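Local coordinates for metallocarboxypeptidase (Trypanosoma cruzi, PDB 3DWC), which probably releases single amino acids, with broad specificity except for proline, from the C-terminus of peptides as an M32-family metallopeptidase, at residues 110-115 / 129-134; 121-126 / 399-404; 138-143 / 371-376. All coordinates share one frame; numbering follows the deposited sequence.

Contact 1 of 3, residues 110-115 / 129-134; sequences TKAHQV and LPTLKE
T131 of helix 125-147 meets three residues of helix 99-122: K111, A112 and V115. Its OG1 stands anti to the carbonyl carbon (chi1 -59°), which puts the CG2 methyl anti to the backbone N, where it packs on A112 CB at 3.5 Å. The same rotation turns OG1 the other way, toward K111 and V115. K111 reaches it with a chain that runs straight through CD and CE and bends only at the last torsion (chi4 -74°). That bend brings NZ to 3.1 Å from T131 OG1, a weak hydrogen bond. V115, one turn on from K111 on the same face of helix 99-122, puts CG1 3.7 Å from T131 OG1. The two helices belong to one hairpin, with a short turn between them. Their local axes come within 10.1 Å and run at 147°, close to antiparallel. A112 and T131 have the nearest CA atoms of the pair, 6.2 Å apart. K111 NZ also lies 4.2 Å from OE1 of E134, too far for a salt bridge. The chemistry is thus a small buried methyl contact beside a weak polar one, with any pull between K111 and E134 probably modest at this exposed edge.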
loop_
_atom_site.group_PDB
_atom_site.type_symbol
_atom_site.label_atom_id
_atom_site.label_comp_id
_atom_site.label_asym_id
_atom_site.label_seq_id
_atom_site.Cartn_x
_atom_site.Cartn_y
_atom_site.Cartn_z
ATOM N N THR B 110 11.952 14.665 15.862
ATOM C CA THR B 110 11.909 15.191 14.481
ATOM C C THR B 110 12.946 16.293 14.249
ATOM O O THR B 110 13.509 16.399 13.153
ATOM C CB THR B 110 10.532 15.761 14.140
ATOM O OG1 THR B 110 9.953 16.300 15.331
ATOM C CG2 THR B 110 9.609 14.682 13.568
ATOM N N LYS B 111 13.177 17.119 15.274
ATOM C CA LYS B 111 14.285 18.076 15.252
ATOM C C LYS B 111 15.610 17.322 15.291
ATOM O O LYS B 111 16.460 17.482 14.413
ATOM C CB LYS B 111 14.213 19.038 16.448
ATOM C CG LYS B 111 15.379 20.060 16.509
ATOM C CD LYS B 111 15.296 21.019 17.724
ATOM C CE LYS B 111 16.694 21.579 18.123
ATOM N NZ LYS B 111 17.576 20.559 18.825
ATOM N N ALA B 112 15.756 16.486 16.313
ATOM C CA ALA B 112 17.004 15.778 16.568
ATOM C C ALA B 112 17.486 15.046 15.324
ATOM O O ALA B 112 18.691 14.982 15.070
ATOM C CB ALA B 112 16.842 14.807 17.740
ATOM N N HIS B 113 16.544 14.532 14.536
ATOM C CA HIS B 113 16.885 13.782 13.338
ATOM C C HIS B 113 17.687 14.587 12.320
ATOM O O HIS B 113 18.769 14.158 11.923
ATOM C CB HIS B 113 15.642 13.202 12.671
ATOM C CG HIS B 113 15.952 12.409 11.439
ATOM N ND1 HIS B 113 16.437 11.118 11.488
ATOM C CD2 HIS B 113 15.886 12.736 10.129
ATOM C CE1 HIS B 113 16.629 10.675 10.257
ATOM N NE2 HIS B 113 16.309 11.639 9.414
ATOM N N GLN B 114 17.166 15.743 11.901
ATOM C CA GLN B 114 17.841 16.578 10.889
ATOM C C GLN B 114 19.209 17.046 11.373
ATOM O O GLN B 114 20.174 17.064 10.606
ATOM C CB GLN B 114 17.021 17.823 10.555
ATOM C CG GLN B 114 15.638 17.591 10.003
ATOM C CD GLN B 114 14.731 18.772 10.306
ATOM O OE1 GLN B 114 14.481 19.624 9.446
ATOM N NE2 GLN B 114 14.262 18.848 11.554
ATOM N N VAL B 115 19.273 17.425 12.649
ATOM C CA VAL B 115 20.526 17.828 13.289
ATOM C C VAL B 115 21.562 16.695 13.294
ATOM O O VAL B 115 22.714 16.924 12.938
ATOM C CB VAL B 115 20.304 18.323 14.740
ATOM C CG1 VAL B 115 21.557 19.031 15.252
ATOM C CG2 VAL B 115 19.114 19.263 14.810
ATOM N N LEU B 129 25.846 18.061 20.101
ATOM C CA LEU B 129 25.855 17.958 21.569
ATOM C C LEU B 129 24.712 18.644 22.311
ATOM O O LEU B 129 24.241 18.104 23.310
ATOM C CB LEU B 129 27.194 18.453 22.133
ATOM C CG LEU B 129 27.388 18.428 23.655
ATOM C CD1 LEU B 129 27.150 17.027 24.237
ATOM C CD2 LEU B 129 28.779 18.933 24.007
ATOM N N PRO B 130 24.289 19.846 21.864
ATOM C CA PRO B 130 23.164 20.480 22.562
ATOM C C PRO B 130 21.885 19.650 22.461
ATOM O O PRO B 130 21.227 19.417 23.481
ATOM C CB PRO B 130 23.016 21.839 21.851
ATOM C CG PRO B 130 24.337 22.071 21.174
ATOM C CD PRO B 130 24.801 20.697 20.774
ATOM N N THR B 131 21.560 19.202 21.245
ATOM C CA THR B 131 20.476 18.232 21.031
ATOM C C THR B 131 20.677 16.987 21.899
ATOM O O THR B 131 19.790 16.612 22.653
ATOM C CB THR B 131 20.396 17.733 19.564
ATOM O OG1 THR B 131 20.182 18.831 18.672
ATOM C CG2 THR B 131 19.255 16.727 19.409
ATOM N N LEU B 132 21.855 16.373 21.793
ATOM C CA LEU B 132 22.140 15.111 22.487
ATOM C C LEU B 132 21.889 15.248 23.997
ATOM O O LEU B 132 21.245 14.384 24.593
ATOM C CB LEU B 132 23.573 14.625 22.164
ATOM C CG LEU B 132 24.053 13.157 22.364
ATOM C CD1 LEU B 132 25.057 13.053 23.487
ATOM C CD2 LEU B 132 22.929 12.076 22.534
ATOM N N LYS B 133 22.349 16.348 24.595
ATOM C CA LYS B 133 22.060 16.653 26.004
ATOM C C LYS B 133 20.566 16.654 26.309
ATOM O O LYS B 133 20.167 16.222 27.386
ATOM C CB LYS B 133 22.647 18.016 26.412
ATOM C CG LYS B 133 24.166 18.014 26.644
ATOM C CD LYS B 133 24.772 19.430 26.652
ATOM C CE LYS B 133 24.866 20.043 28.055
ATOM N NZ LYS B 133 23.547 20.468 28.621
ATOM N N GLU B 134 19.749 17.148 25.376
ATOM C CA GLU B 134 18.281 17.227 25.575
ATOM C C GLU B 134 17.599 15.856 25.432
ATOM O O GLU B 134 16.657 15.537 26.167
ATOM C CB GLU B 134 17.633 18.199 24.582
ATOM C CG GLU B 134 17.938 19.666 24.818
ATOM C CD GLU B 134 17.109 20.561 23.902
ATOM O OE1 GLU B 134 17.696 21.209 22.994
ATOM O OE2 GLU B 134 15.867 20.585 24.072
#

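Contact 2 of 3, residues 121-126 / 399-404; sequences EKNDFA and LGNDKE
E121 meets K403 through its backbone, in the last turn of helix 99-122. Its carbonyl O accepts a hydrogen bond from K403 NZ at 2.9 Å. The lysine nitrogen sits above the carbonyl plane, 35° out of it. K403 gets there with an extended chain, and its CD and CE pass close to the same oxygen. The E121 carboxylate is not in contact with that ammonium.

N123 follows, and its side chain carries most of the polar contact. It is the first residue beyond the helix, with positive phi, and closes a Schellman motif. CG stands anti to the backbone N (chi1 -159°), which sends the amide across to the loop 399-404. OD1 accepts two backbone N-H groups. The bond from K403 N is 3.0 Å long and nearly straight, at 168°, although the donor lies above the amide carbonyl plane. The bond from D402 N to N123 OD1 is shorter, 2.8 Å, but strongly bent and weak. On the other branch, N123 ND2 donates to G400 O at 3.1 Å, on a lone pair in the carbonyl plane. One amide therefore uses both its ends on the loop backbone, and these bonds restrain its rotation.

The contact joins the turn of a helical hairpin to the long loop between helices 382-394 and 421-441. The loop has its own brace. N401 OD1 accepts from E404 N, an Asx motif. N401 ND2 separately donates to E404 OE1.

Two residues on from N123, near the start of helix 125-147, F125 brings its CB 3.6 Å from D402 OD2. The F125 ring turns from the loop segment and packs on P383, C406 and L407. D402 also touches P383, at the start of helix 382-394.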
loop_
_atom_site.group_PDB
_atom_site.type_symbol
_atom_site.label_atom_id
_atom_site.label_comp_id
_atom_site.label_asym_id
_atom_site.label_seq_id
_atom_site.Cartn_x
_atom_site.Cartn_y
_atom_site.Cartn_z
ATOM N N GLU B 121 27.216 13.475 8.931
ATOM C CA GLU B 121 27.845 13.605 7.617
ATOM C C GLU B 121 29.063 14.533 7.640
ATOM O O GLU B 121 29.983 14.387 6.825
ATOM C CB GLU B 121 26.834 14.108 6.584
ATOM C CG GLU B 121 27.306 13.932 5.134
ATOM C CD GLU B 121 26.165 13.818 4.132
ATOM O OE1 GLU B 121 24.990 14.034 4.511
ATOM O OE2 GLU B 121 26.449 13.505 2.958
ATOM N N LYS B 122 29.071 15.470 8.585
ATOM C CA LYS B 122 30.156 16.449 8.709
ATOM C C LYS B 122 31.201 16.141 9.801
ATOM O O LYS B 122 32.192 16.850 9.905
ATOM C CB LYS B 122 29.546 17.831 8.935
ATOM C CG LYS B 122 28.908 18.415 7.670
ATOM C CD LYS B 122 28.134 19.686 7.974
ATOM C CE LYS B 122 27.918 20.542 6.721
ATOM N NZ LYS B 122 29.201 20.974 6.085
ATOM N N ASN B 123 30.987 15.082 10.593
ATOM C CA ASN B 123 31.890 14.712 11.699
ATOM C C ASN B 123 31.866 15.713 12.873
ATOM O O ASN B 123 32.885 15.948 13.529
ATOM C CB ASN B 123 33.328 14.507 11.183
ATOM C CG ASN B 123 34.196 13.644 12.122
ATOM O OD1 ASN B 123 33.726 13.092 13.125
ATOM N ND2 ASN B 123 35.475 13.548 11.796
ATOM N N ASP B 124 30.686 16.260 13.158
ATOM C CA ASP B 124 30.542 17.410 14.057
ATOM C C ASP B 124 29.732 17.073 15.307
ATOM O O ASP B 124 28.517 17.280 15.362
ATOM C CB ASP B 124 29.866 18.557 13.312
ATOM C CG ASP B 124 29.931 19.885 14.081
ATOM O OD1 ASP B 124 30.879 20.084 14.876
ATOM O OD2 ASP B 124 29.032 20.728 13.876
ATOM N N PHE B 125 30.415 16.553 16.317
ATOM C CA PHE B 125 29.734 16.112 17.532
ATOM C C PHE B 125 29.275 17.315 18.343
ATOM O O PHE B 125 28.201 17.300 18.953
ATOM C CB PHE B 125 30.649 15.253 18.391
ATOM C CG PHE B 125 30.023 14.850 19.686
ATOM C CD1 PHE B 125 29.124 13.795 19.727
ATOM C CD2 PHE B 125 30.308 15.539 20.859
ATOM C CE1 PHE B 125 28.530 13.432 20.917
ATOM C CE2 PHE B 125 29.716 15.177 22.055
ATOM C CZ PHE B 125 28.835 14.127 22.089
ATOM N N ALA B 126 30.133 18.322 18.365
ATOM C CA ALA B 126 29.886 19.630 19.013
ATOM C C ALA B 126 28.599 20.354 18.570
ATOM O O ALA B 126 27.921 20.975 19.398
ATOM C CB ALA B 126 31.059 20.505 18.792
ATOM N N LEU B 399 38.870 8.406 18.271
ATOM C CA LEU B 399 39.113 9.791 18.736
ATOM C C LEU B 399 39.240 10.700 17.526
ATOM O O LEU B 399 40.082 10.459 16.649
ATOM C CB LEU B 399 40.357 9.904 19.634
ATOM C CG LEU B 399 40.484 11.206 20.454
ATOM C CD1 LEU B 399 40.979 10.929 21.868
ATOM C CD2 LEU B 399 41.399 12.230 19.776
ATOM N N GLY B 400 38.338 11.683 17.453
ATOM C CA GLY B 400 38.326 12.674 16.366
ATOM C C GLY B 400 37.480 12.250 15.187
ATOM O O GLY B 400 37.272 13.031 14.269
ATOM N N ASN B 401 36.993 11.011 15.219
ATOM C CA ASN B 401 36.162 10.437 14.149
ATOM C C ASN B 401 34.787 10.061 14.678
ATOM O O ASN B 401 34.424 8.883 14.750
ATOM C CB ASN B 401 36.827 9.200 13.535
ATOM C CG ASN B 401 36.144 8.741 12.259
ATOM O OD1 ASN B 401 35.070 9.219 11.912
ATOM N ND2 ASN B 401 36.774 7.808 11.552
ATOM N N ASP B 402 34.003 11.076 15.021
ATOM C CA ASP B 402 32.687 10.854 15.605
ATOM C C ASP B 402 31.690 10.347 14.573
ATOM O O ASP B 402 30.795 9.557 14.901
ATOM C CB ASP B 402 32.228 12.133 16.282
ATOM C CG ASP B 402 33.195 12.569 17.348
ATOM O OD1 ASP B 402 33.464 11.756 18.270
ATOM O OD2 ASP B 402 33.716 13.700 17.249
ATOM N N LYS B 403 31.873 10.767 13.323
ATOM C CA LYS B 403 31.115 10.240 12.171
ATOM C C LYS B 403 30.970 8.697 12.145
ATOM O O LYS B 403 29.854 8.139 12.020
ATOM C CB LYS B 403 31.818 10.719 10.889
ATOM C CG LYS B 403 31.240 10.159 9.577
ATOM C CD LYS B 403 31.555 11.106 8.412
ATOM C CE LYS B 403 30.842 10.738 7.148
ATOM N NZ LYS B 403 31.087 11.749 6.110
ATOM N N GLU B 404 32.113 8.020 12.247
ATOM C CA GLU B 404 32.169 6.554 12.308
ATOM C C GLU B 404 32.321 6.070 13.748
ATOM O O GLU B 404 32.478 4.876 13.988
ATOM C CB GLU B 404 33.336 6.039 11.453
ATOM C CG GLU B 404 33.385 6.630 10.037
ATOM C CD GLU B 404 34.410 5.934 9.155
ATOM O OE1 GLU B 404 35.605 6.163 9.343
ATOM O OE2 GLU B 404 34.017 5.124 8.289
#

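Contact 3 of 3, residues 138-143 / 371-376; sequences LFREEG and DLMDGN
R140 spans from helix 125-147 to the end of helix 358-374, where it meets M373 and the carbonyl of L372. Its CB leaves the helix with CG anti to the carbonyl carbon (chi1 -70°). CG lies 3.9 Å from M373 SD. From CG to NE the chain is extended, and this carries the head group across to the second helix. NE gives a weak, bent hydrogen bond to L372 O at 3.2 Å. CZ lies behind it, and NH1 donates to the same L372 O at 3.0 Å. The carbonyl oxygen is thus held at the edge of the guanidinium, near its plane, by one N-H of NH1, with a weaker bond from NE. NH1 also has a long, weak ion pair with E378, just beyond the second segment.

The acceptor belongs to a helix C-terminus. G375 has positive phi and closes a Schellman motif, and its N also donates to L372 O. R140 NH1 and G375 N come to that oxygen from opposite faces of its carbonyl plane. The arginine therefore adds a side-chain bond at the end of the helix, where backbone donors run out.

M373 lies beside the base of R140, the two side chains running opposite ways. Its chain is bent at chi2 (44°) and again at chi3, which folds the thioether back toward helix 125-147. SD sits 3.7 Å from R140 N. The terminal CE packs on F139 CB at 3.8 Å. The F139 ring turns from residues 371-376 and stacks with F417, a residue that M373 and L372 also touch. M373 also packs against Y155 and L158 of helix 154-162.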
loop_
_atom_site.group_PDB
_atom_site.type_symbol
_atom_site.label_atom_id
_atom_site.label_comp_id
_atom_site.label_asym_id
_atom_site.label_seq_id
_atom_site.Cartn_x
_atom_site.Cartn_y
_atom_site.Cartn_z
ATOM N N LEU B 138 15.483 13.888 28.184
ATOM C CA LEU B 138 14.155 13.367 27.823
ATOM C C LEU B 138 14.019 11.862 28.144
ATOM O O LEU B 138 12.995 11.428 28.704
ATOM C CB LEU B 138 13.892 13.610 26.329
ATOM C CG LEU B 138 12.463 13.613 25.777
ATOM C CD1 LEU B 138 11.947 12.199 25.585
ATOM C CD2 LEU B 138 11.514 14.401 26.643
ATOM N N PHE B 139 15.052 11.088 27.785
ATOM C CA PHE B 139 15.094 9.635 28.038
ATOM C C PHE B 139 15.058 9.332 29.510
ATOM O O PHE B 139 14.357 8.402 29.936
ATOM C CB PHE B 139 16.377 8.999 27.482
ATOM C CG PHE B 139 16.489 9.015 25.992
ATOM C CD1 PHE B 139 17.723 9.183 25.393
ATOM C CD2 PHE B 139 15.369 8.818 25.171
ATOM C CE1 PHE B 139 17.847 9.178 24.024
ATOM C CE2 PHE B 139 15.494 8.806 23.808
ATOM C CZ PHE B 139 16.723 8.993 23.232
ATOM N N ARG B 140 15.838 10.092 30.285
ATOM C CA ARG B 140 15.843 9.956 31.746
ATOM C C ARG B 140 14.465 10.253 32.312
ATOM O O ARG B 140 14.027 9.607 33.275
ATOM C CB ARG B 140 16.846 10.911 32.398
ATOM C CG ARG B 140 18.320 10.575 32.173
ATOM C CD ARG B 140 19.210 11.745 32.609
ATOM N NE ARG B 140 20.634 11.509 32.348
ATOM C CZ ARG B 140 21.595 12.411 32.541
ATOM N NH1 ARG B 140 22.868 12.101 32.284
ATOM N NH2 ARG B 140 21.292 13.628 32.982
ATOM N N GLU B 141 13.797 11.246 31.719
ATOM C CA GLU B 141 12.450 11.631 32.131
ATOM C C GLU B 141 11.464 10.568 31.690
ATOM O O GLU B 141 10.534 10.224 32.427
ATOM C CB GLU B 141 12.055 12.980 31.526
ATOM C CG GLU B 141 10.700 13.504 32.035
ATOM C CD GLU B 141 10.333 14.869 31.472
ATOM O OE1 GLU B 141 10.959 15.299 30.477
ATOM O OE2 GLU B 141 9.402 15.501 32.026
ATOM N N GLU B 142 11.670 10.058 30.479
ATOM C CA GLU B 142 10.857 8.958 29.968
ATOM C C GLU B 142 10.921 7.729 30.882
ATOM O O GLU B 142 9.885 7.219 31.302
ATOM C CB GLU B 142 11.248 8.596 28.532
ATOM C CG GLU B 142 10.252 7.623 27.890
ATOM C CD GLU B 142 10.439 7.436 26.390
ATOM O OE1 GLU B 142 11.237 8.175 25.784
ATOM O OE2 GLU B 142 9.776 6.537 25.816
ATOM N N GLY B 143 12.130 7.285 31.220
ATOM C CA GLY B 143 12.316 6.153 32.137
ATOM C C GLY B 143 11.494 6.265 33.398
ATOM O O GLY B 143 10.808 5.307 33.810
ATOM N N ASP B 371 25.095 3.978 31.472
ATOM C CA ASP B 371 25.892 4.955 32.219
ATOM C C ASP B 371 25.333 6.374 32.117
ATOM O O ASP B 371 25.469 7.157 33.061
ATOM C CB ASP B 371 27.350 4.951 31.748
ATOM C CG ASP B 371 28.164 3.777 32.315
ATOM O OD1 ASP B 371 27.650 3.037 33.195
ATOM O OD2 ASP B 371 29.343 3.624 31.892
ATOM N N LEU B 372 24.734 6.717 30.983
ATOM C CA LEU B 372 24.125 8.049 30.805
ATOM C C LEU B 372 22.867 8.170 31.682
ATOM O O LEU B 372 22.691 9.118 32.422
ATOM C CB LEU B 372 23.783 8.312 29.327
ATOM C CG LEU B 372 24.934 8.603 28.359
ATOM C CD1 LEU B 372 24.484 8.364 26.940
ATOM C CD2 LEU B 372 25.484 10.072 28.513
ATOM N N MET B 373 22.013 7.171 31.587
ATOM C CA MET B 373 20.791 7.045 32.373
ATOM C C MET B 373 21.107 7.108 33.890
ATOM O O MET B 373 20.382 7.757 34.658
ATOM C CB MET B 373 20.131 5.695 31.991
ATOM C CG MET B 373 18.628 5.690 31.728
ATOM S SD MET B 373 17.874 6.997 30.721
ATOM C CE MET B 373 19.088 7.287 29.462
ATOM N N ASP B 374 22.198 6.438 34.289
ATOM C CA ASP B 374 22.713 6.400 35.680
ATOM C C ASP B 374 23.256 7.716 36.219
ATOM O O ASP B 374 23.376 7.874 37.426
ATOM C CB ASP B 374 23.900 5.416 35.793
ATOM C CG ASP B 374 23.539 4.112 36.477
ATOM O OD1 ASP B 374 22.384 3.968 36.942
ATOM O OD2 ASP B 374 24.429 3.222 36.550
ATOM N N GLY B 375 23.651 8.618 35.327
ATOM C CA GLY B 375 24.389 9.820 35.708
ATOM C C GLY B 375 25.900 9.627 35.766
ATOM O O GLY B 375 26.631 10.589 36.015
ATOM N N ASN B 376 26.391 8.406 35.553
ATOM C CA ASN B 376 27.837 8.152 35.592
ATOM C C ASN B 376 28.602 8.956 34.559
ATOM O O ASN B 376 29.754 9.308 34.774
ATOM C CB ASN B 376 28.161 6.670 35.404
ATOM C CG ASN B 376 27.995 5.868 36.683
ATOM O OD1 ASN B 376 28.951 5.693 37.439
ATOM N ND2 ASN B 376 26.780 5.377 36.933
#

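All three contacts use helix 125-147. Contact 1 lies on the same side of the chain's centre as contact 2 and as contact 3. Contacts 1 and 2 share helix 99-122 as well. They touch through packing of L132 on F125. Contact 1 pairs neighbouring helices and is partly buried. Contacts 2 and 3 join parts distant in sequence, but differ in setting. Contact 2 is at the surface and relies mainly on hydrogen bonds to loop backbone. Contact 3 is buried and mixes thioether packing with an arginine bound to a helix end. Schellman turns occur in both. Contacts 1 and 3 adjoin only along the sequence, while contacts 2 and 3 stay about 8 Å apart at their nearest atoms.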